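PDB 4NTQ: ECL CdiI, which serves as the immunity protein of a contact-dependent growth inhibition system, binding its cognate CdiA toxin, an RNase that acts on ribosomal RNA. Local coordinates for residues 50-55 with 62-67; 69-74 with 104-109; 78-83 with 89-94. All coordinates share one frame; numbering follows the deposited sequence.

Contact 1 (50-55 with 62-67)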
# COMPACT_ATOMS: atom_id res chain seq x y z
N LYS B 50 -8.25 15.10 -0.12
CA LYS B 50 -7.41 16.07 0.60
C LYS B 50 -5.96 15.93 0.18
O LYS B 50 -5.30 16.92 -0.11
CB LYS B 50 -7.52 15.88 2.11
CG LYS B 50 -8.83 16.36 2.72
CD LYS B 50 -8.82 16.21 4.24
CE LYS B 50 -10.10 16.74 4.87
NZ LYS B 50 -10.27 16.26 6.28
N SER B 51 -5.48 14.68 0.14
CA SER B 51 -4.09 14.39 -0.19
C SER B 51 -3.73 14.82 -1.61
O SER B 51 -2.64 15.32 -1.86
CB SER B 51 -3.81 12.91 0.02
OG SER B 51 -2.47 12.59 -0.30
N LEU B 52 -4.67 14.62 -2.53
CA LEU B 52 -4.51 15.01 -3.91
C LEU B 52 -4.49 16.55 -4.04
O LEU B 52 -3.62 17.12 -4.70
CB LEU B 52 -5.61 14.39 -4.77
CG LEU B 52 -5.42 12.88 -4.99
CD1 LEU B 52 -6.68 12.23 -5.54
CD2 LEU B 52 -4.23 12.59 -5.91
N GLY B 53 -5.43 17.21 -3.38
CA GLY B 53 -5.41 18.66 -3.27
C GLY B 53 -4.06 19.22 -2.83
O GLY B 53 -3.51 20.08 -3.51
N GLU B 54 -3.52 18.74 -1.71
CA GLU B 54 -2.22 19.22 -1.23
C GLU B 54 -1.13 19.00 -2.27
O GLU B 54 -0.45 19.94 -2.65
CB GLU B 54 -1.80 18.52 0.07
CG GLU B 54 -2.80 18.56 1.21
CD GLU B 54 -2.36 17.72 2.39
OE1 GLU B 54 -1.23 17.19 2.34
OE2 GLU B 54 -3.13 17.58 3.37
N GLY B 55 -0.98 17.76 -2.71
CA GLY B 55 0.07 17.42 -3.66
C GLY B 55 -0.05 18.15 -4.98
O GLY B 55 0.91 18.73 -5.48
N SER B 62 1.50 13.13 -3.27
CA SER B 62 0.20 12.79 -2.68
C SER B 62 0.18 11.33 -2.25
O SER B 62 0.24 10.42 -3.09
CB SER B 62 -0.93 13.02 -3.70
OG SER B 62 -1.23 14.40 -3.79
N ALA B 63 0.11 11.10 -0.95
CA ALA B 63 0.05 9.74 -0.46
C ALA B 63 -1.39 9.32 -0.34
O ALA B 63 -2.17 10.00 0.35
CB ALA B 63 0.74 9.63 0.87
N LEU B 64 -1.74 8.22 -1.01
CA LEU B 64 -3.08 7.64 -0.97
C LEU B 64 -3.08 6.37 -0.15
O LEU B 64 -2.61 5.33 -0.62
CB LEU B 64 -3.55 7.27 -2.39
CG LEU B 64 -3.47 8.34 -3.47
CD1 LEU B 64 -3.91 7.78 -4.82
CD2 LEU B 64 -4.32 9.52 -3.10
N ALA B 65 -3.63 6.42 1.06
CA ALA B 65 -3.66 5.26 1.94
C ALA B 65 -4.66 4.21 1.42
O ALA B 65 -5.76 4.55 1.01
CB ALA B 65 -4.02 5.66 3.36
N VAL B 66 -4.26 2.95 1.44
CA VAL B 66 -5.20 1.89 1.06
C VAL B 66 -5.36 0.89 2.20
O VAL B 66 -5.81 -0.25 2.01
CB VAL B 66 -4.81 1.23 -0.25
CG1 VAL B 66 -4.87 2.27 -1.38
CG2 VAL B 66 -3.44 0.61 -0.13
N SER B 67 -4.98 1.33 3.39
CA SER B 67 -5.37 0.65 4.61
C SER B 67 -5.25 1.67 5.73
O SER B 67 -4.41 2.57 5.67
CB SER B 67 -4.49 -0.57 4.90
OG SER B 67 -3.19 -0.18 5.28
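The peptide plane that carries the Ser51 carbonyl is approached on both faces. The hydroxyl of Ser62 comes down on one face, with OG 2.6 Å from Ser51 O, and Gly55 N, one helical turn on, reaches the same oxygen from the other at 3.1 Å. The Ser62 donor stands 42° out of the carbonyl plane, so that neither lone pair is used squarely. Ser51 OG likewise donates to Ala63 O from above its plane, at 2.7 Å. Two serines thus exchange bonds, each hydroxyl gripping a backbone oxygen of the opposite segment. With its OG turned back beside the backbone N (chi1 -78°), Ser62 also lies against the bare CA of Gly55, 3.3 Å from OG, where no side chain intervenes. This is a tight α-β connection: helix 41-58 ends, the chain reverses, and strand 61-65, an outermost strand of its antiparallel sheet within this chain, runs back almost antiparallel to the helix (170°), the two short axes coming within 7.0 Å. Asn110 lies beside the junction, donating from ND2 to Ser51 OG and accepting at OD1 from Ala63 N. Away from the serine hydroxyls the contact is apolar. Leu52 and Leu64 cross at about a right angle, Leu64 CD2 resting 4.0 Å from Leu52 CG, while CD2 of Leu52 lies over CB of Ser62. Val136, Phe139, Tyr140 and Leu143 of helix 133-144 pack against Leu52, and Phe2 and Ile4 of strand 2-6 against Leu64.

Contact 2 (69-74 with 104-109)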
# COMPACT_ATOMS: atom_id res chain seq x y z
N TYR B 69 -6.26 2.01 10.21
CA TYR B 69 -6.87 1.52 11.43
C TYR B 69 -6.80 2.65 12.41
O TYR B 69 -6.32 3.73 12.06
CB TYR B 69 -6.11 0.31 11.95
CG TYR B 69 -6.16 -0.86 10.99
CD1 TYR B 69 -5.17 -1.03 10.03
CD2 TYR B 69 -7.21 -1.78 11.03
CE1 TYR B 69 -5.21 -2.10 9.15
CE2 TYR B 69 -7.26 -2.84 10.16
CZ TYR B 69 -6.27 -3.01 9.22
OH TYR B 69 -6.33 -4.07 8.35
N GLU B 70 -7.33 2.42 13.61
CA GLU B 70 -7.13 3.32 14.73
C GLU B 70 -5.66 3.69 14.75
O GLU B 70 -4.80 2.81 14.88
CB GLU B 70 -7.50 2.61 16.03
CG GLU B 70 -7.57 3.52 17.24
CD GLU B 70 -8.85 4.33 17.29
OE1 GLU B 70 -9.92 3.76 16.99
OE2 GLU B 70 -8.79 5.54 17.62
N PRO B 71 -5.36 4.98 14.57
CA PRO B 71 -3.96 5.44 14.48
C PRO B 71 -3.06 5.07 15.68
O PRO B 71 -1.88 4.80 15.46
CB PRO B 71 -4.11 6.96 14.34
CG PRO B 71 -5.47 7.14 13.70
CD PRO B 71 -6.32 6.05 14.29
N GLU B 72 -3.59 5.03 16.90
CA GLU B 72 -2.78 4.64 18.05
C GLU B 72 -2.59 3.13 18.13
O GLU B 72 -1.68 2.65 18.81
CB GLU B 72 -3.39 5.17 19.36
N LYS B 73 -3.44 2.38 17.44
CA LYS B 73 -3.32 0.93 17.46
C LYS B 73 -2.75 0.42 16.15
O LYS B 73 -2.74 -0.77 15.89
CB LYS B 73 -4.67 0.28 17.75
N THR B 74 -2.27 1.33 15.31
CA THR B 74 -1.76 0.96 13.99
C THR B 74 -0.25 0.74 13.97
O THR B 74 0.50 1.58 14.46
CB THR B 74 -2.12 2.04 12.96
OG1 THR B 74 -3.54 2.22 12.93
CG2 THR B 74 -1.66 1.63 11.58
N PHE B 104 1.37 9.55 14.87
CA PHE B 104 0.74 9.57 13.55
C PHE B 104 -0.73 9.96 13.55
O PHE B 104 -1.47 9.67 14.49
CB PHE B 104 0.92 8.22 12.84
CG PHE B 104 0.13 8.10 11.55
CD1 PHE B 104 0.54 8.78 10.41
CD2 PHE B 104 -1.03 7.34 11.50
CE1 PHE B 104 -0.19 8.70 9.24
CE2 PHE B 104 -1.76 7.25 10.32
CZ PHE B 104 -1.34 7.94 9.19
N SER B 105 -1.15 10.62 12.47
CA SER B 105 -2.54 10.94 12.22
C SER B 105 -2.77 11.07 10.71
O SER B 105 -1.99 11.72 10.01
CB SER B 105 -2.93 12.23 12.91
OG SER B 105 -4.33 12.31 13.03
N PRO B 106 -3.85 10.46 10.20
CA PRO B 106 -4.07 10.32 8.74
C PRO B 106 -4.09 11.64 7.96
O PRO B 106 -3.66 11.68 6.81
CB PRO B 106 -5.43 9.61 8.64
CG PRO B 106 -6.10 9.89 9.96
CD PRO B 106 -4.99 9.93 10.97
N GLU B 107 -4.57 12.72 8.57
CA GLU B 107 -4.65 13.98 7.84
C GLU B 107 -3.25 14.55 7.61
O GLU B 107 -3.05 15.43 6.76
CB GLU B 107 -5.55 14.98 8.57
CG GLU B 107 -5.00 15.50 9.90
CD GLU B 107 -4.98 14.46 11.02
OE1 GLU B 107 -5.35 13.28 10.78
OE2 GLU B 107 -4.60 14.83 12.15
N ASN B 108 -2.28 14.03 8.35
CA ASN B 108 -0.89 14.44 8.18
C ASN B 108 -0.07 13.50 7.28
O ASN B 108 1.15 13.62 7.23
CB ASN B 108 -0.18 14.56 9.53
CG ASN B 108 -0.74 15.68 10.39
OD1 ASN B 108 -1.24 16.68 9.88
ND2 ASN B 108 -0.65 15.50 11.72
N ILE B 109 -0.74 12.57 6.59
CA ILE B 109 -0.06 11.51 5.83
C ILE B 109 1.05 12.00 4.88
O ILE B 109 2.05 11.32 4.68
CB ILE B 109 -1.07 10.62 5.06
CG1 ILE B 109 -0.38 9.43 4.41
CG2 ILE B 109 -1.78 11.41 3.99
CD1 ILE B 109 -1.33 8.46 3.69
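Pro71 is the residue on which the close packing turns, its ring touching both Phe104, through CB, and Pro106, through CG. CB of Pro71 lies 3.8 Å from Phe104 O and 4.2 Å from CD2 of the Phe104 ring, which it meets obliquely. One atom further round the pyrrolidine, CG of Pro71 approaches CD of Pro106 at 3.9 Å, the two proline rings crossing at about a right angle. The phenyl group is extended away from its own backbone N (chi1 172°), which brings CD2 within contact of Pro71 CB. Both prolines occupy the second position of a type I turn: Lys73 N donates to Glu70 O at 2.9 Å, and Asn108 N to Ser105 O at the same length, the latter turn leading into the 3-10 segment 106-109. Two proline-bearing turns therefore meet through their rings, purely by van der Waals contact.

The solvent side is loose. Glu70 and Glu107 project outward without touching the opposite segment, and Ser105 OG lies 2.7 Å from both OE1 and OE2 of Glu107, within its own segment.

A separate flank of the 69-74 loop faces the CdiA toxin chain, which Lys73 engages by backbone hydrogen bonds and where Tyr69 packs on Gln181 of that chain. On the inner side, Phe104 meets Phe112 edge-to-face and touches Ile77 of strand 76-85, so that the paired turns lie beside the sheet.

Contact 3 (78-83 with 89-94)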
# COMPACT_ATOMS: atom_id res chain seq x y z
N PHE B 78 -0.54 0.56 4.19
CA PHE B 78 -0.12 0.54 2.80
C PHE B 78 -0.56 1.82 2.13
O PHE B 78 -1.67 2.30 2.38
CB PHE B 78 -0.68 -0.67 2.05
CG PHE B 78 -0.13 -1.98 2.50
CD1 PHE B 78 1.02 -2.49 1.94
CD2 PHE B 78 -0.75 -2.69 3.51
CE1 PHE B 78 1.54 -3.70 2.36
CE2 PHE B 78 -0.24 -3.90 3.94
CZ PHE B 78 0.91 -4.40 3.37
N THR B 79 0.31 2.38 1.31
CA THR B 79 -0.03 3.58 0.57
C THR B 79 0.44 3.45 -0.86
O THR B 79 1.35 2.68 -1.18
CB THR B 79 0.68 4.80 1.14
OG1 THR B 79 2.09 4.67 0.93
CG2 THR B 79 0.39 4.95 2.65
N TRP B 80 -0.20 4.22 -1.74
CA TRP B 80 0.32 4.45 -3.07
C TRP B 80 0.64 5.93 -3.13
O TRP B 80 -0.20 6.77 -2.77
CB TRP B 80 -0.68 4.00 -4.14
CG TRP B 80 -0.76 2.47 -4.15
CD1 TRP B 80 -1.40 1.68 -3.25
CD2 TRP B 80 -0.11 1.57 -5.08
NE1 TRP B 80 -1.21 0.35 -3.56
CE2 TRP B 80 -0.43 0.26 -4.68
CE3 TRP B 80 0.71 1.76 -6.21
CZ2 TRP B 80 0.03 -0.87 -5.37
CZ3 TRP B 80 1.16 0.64 -6.89
CH2 TRP B 80 0.83 -0.65 -6.46
N VAL B 81 1.87 6.25 -3.54
CA VAL B 81 2.42 7.59 -3.43
C VAL B 81 2.67 8.20 -4.80
O VAL B 81 3.35 7.59 -5.63
CB VAL B 81 3.74 7.54 -2.65
CG1 VAL B 81 4.43 8.89 -2.69
CG2 VAL B 81 3.50 7.09 -1.22
N LEU B 82 2.12 9.39 -5.02
CA LEU B 82 2.21 10.05 -6.32
C LEU B 82 3.23 11.18 -6.23
O LEU B 82 3.16 12.00 -5.32
CB LEU B 82 0.85 10.62 -6.74
CG LEU B 82 -0.19 9.66 -7.32
CD1 LEU B 82 -0.47 8.46 -6.44
CD2 LEU B 82 -1.47 10.41 -7.59
N TYR B 83 4.19 11.20 -7.14
CA TYR B 83 5.17 12.26 -7.16
C TYR B 83 4.97 13.05 -8.43
O TYR B 83 4.95 12.47 -9.51
CB TYR B 83 6.59 11.70 -7.11
CG TYR B 83 7.03 11.11 -5.79
CD1 TYR B 83 7.44 11.93 -4.74
CD2 TYR B 83 7.10 9.72 -5.61
CE1 TYR B 83 7.87 11.40 -3.54
CE2 TYR B 83 7.53 9.16 -4.38
CZ TYR B 83 7.91 10.02 -3.36
OH TYR B 83 8.34 9.50 -2.17
N VAL B 89 3.51 11.88 -13.67
CA VAL B 89 3.32 11.52 -12.27
C VAL B 89 3.89 10.13 -12.03
O VAL B 89 3.45 9.18 -12.66
CB VAL B 89 1.83 11.49 -11.88
CG1 VAL B 89 1.69 11.24 -10.39
CG2 VAL B 89 1.16 12.81 -12.26
N TYR B 90 4.88 10.03 -11.14
CA TYR B 90 5.43 8.74 -10.76
C TYR B 90 4.67 8.21 -9.57
O TYR B 90 4.22 8.98 -8.71
CB TYR B 90 6.94 8.82 -10.44
CG TYR B 90 7.74 9.33 -11.62
CD1 TYR B 90 8.13 8.48 -12.65
CD2 TYR B 90 8.07 10.68 -11.72
CE1 TYR B 90 8.84 8.97 -13.75
CE2 TYR B 90 8.78 11.18 -12.81
CZ TYR B 90 9.15 10.32 -13.82
OH TYR B 90 9.85 10.81 -14.89
N VAL B 91 4.49 6.89 -9.53
CA VAL B 91 3.71 6.26 -8.50
C VAL B 91 4.49 5.10 -7.92
O VAL B 91 5.03 4.25 -8.64
CB VAL B 91 2.37 5.70 -9.06
CG1 VAL B 91 1.47 5.24 -7.91
CG2 VAL B 91 1.65 6.73 -9.91
N GLN B 92 4.54 5.07 -6.59
CA GLN B 92 5.27 4.04 -5.88
C GLN B 92 4.32 3.46 -4.86
O GLN B 92 3.28 4.06 -4.57
CB GLN B 92 6.51 4.63 -5.21
CG GLN B 92 7.56 5.05 -6.21
CD GLN B 92 8.87 5.50 -5.57
OE1 GLN B 92 9.12 5.27 -4.39
NE2 GLN B 92 9.71 6.15 -6.37
N ASN B 93 4.68 2.31 -4.31
CA ASN B 93 3.82 1.60 -3.39
C ASN B 93 4.65 1.40 -2.15
O ASN B 93 5.61 0.63 -2.15
CB ASN B 93 3.41 0.25 -4.02
CG ASN B 93 2.61 -0.65 -3.07
OD1 ASN B 93 2.73 -1.88 -3.13
ND2 ASN B 93 1.78 -0.04 -2.20
N ASN B 94 4.33 2.16 -1.11
CA ASN B 94 5.20 2.22 0.07
C ASN B 94 4.42 1.86 1.30
O ASN B 94 3.26 2.24 1.44
CB ASN B 94 5.82 3.62 0.23
CG ASN B 94 6.69 4.01 -0.95
OD1 ASN B 94 7.15 3.14 -1.71
ND2 ASN B 94 6.92 5.30 -1.13
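Trp80 and Asn93 make the stacked pair of the contact. Asn93 spreads its amide over one face of the indole, the planes only 8° apart, and its CB stands 3.5 Å above the centroid of the six-membered ring in a CH-pi contact. Its CG points away from the backbone N (chi1 174°), a torsion that carries the amide across the ring and lets ND2 donate to Thr79 O at 2.9 Å. The same oxygen receives Asn94 N from the opposite face of its plane. OD1 of Asn93 bonds to Arg222 of the CdiA toxin chain, placing this pair at the toxin interface.

Backbone bonds come next, in the antiparallel β-hairpin of strands 76-85 and 88-97, the central pair of their sheet. Val81 with Gln92 and Tyr83 with Tyr90 are hydrogen-bonded pairs, and Val81 N meets Gln92 O at 2.8 Å in a nearly straight bond (172°). At Thr79 the hydroxyl joins its own N in donating to Asn94 O, OG1 lying 2.7 Å away.

Apolar contacts occupy the face shared with Trp80. CG1 of Val91 sits at the indole edge, 3.9 Å from CE3, and also meets CD1 of Leu82, whose CB packs against CG1 of Val89. On the face of Val81, the Tyr83 ring meets the Gln92 amide with their planes 60° apart; Tyr83 OH bonds to Glu114 O, and Gln92 NE2 to Thr117 O and Glu128.

Along the chain from the N terminus, contact 1 comes first, closing the short turn between helix 41-58 and strand 61-65. Contact 2 then opens in the loop after that strand and closes some thirty residues later, and within this long excursion lies contact 3, the hairpin of strands 76-85 and 88-97; none of the three cross. Contacts 1 and 3 share a sheet, as Leu64 N lies 2.8 Å from Trp80 O, a probable hydrogen bond between neighbouring strands. Ile109 of contact 2 links both others, its CD1 packing on Ala63 and Ala65 of contact 1 and on Thr79 of contact 3. Together they join helix 41-58, strands 61-65, 76-85 and 88-97, and the loops holding 69-74 and 104-109.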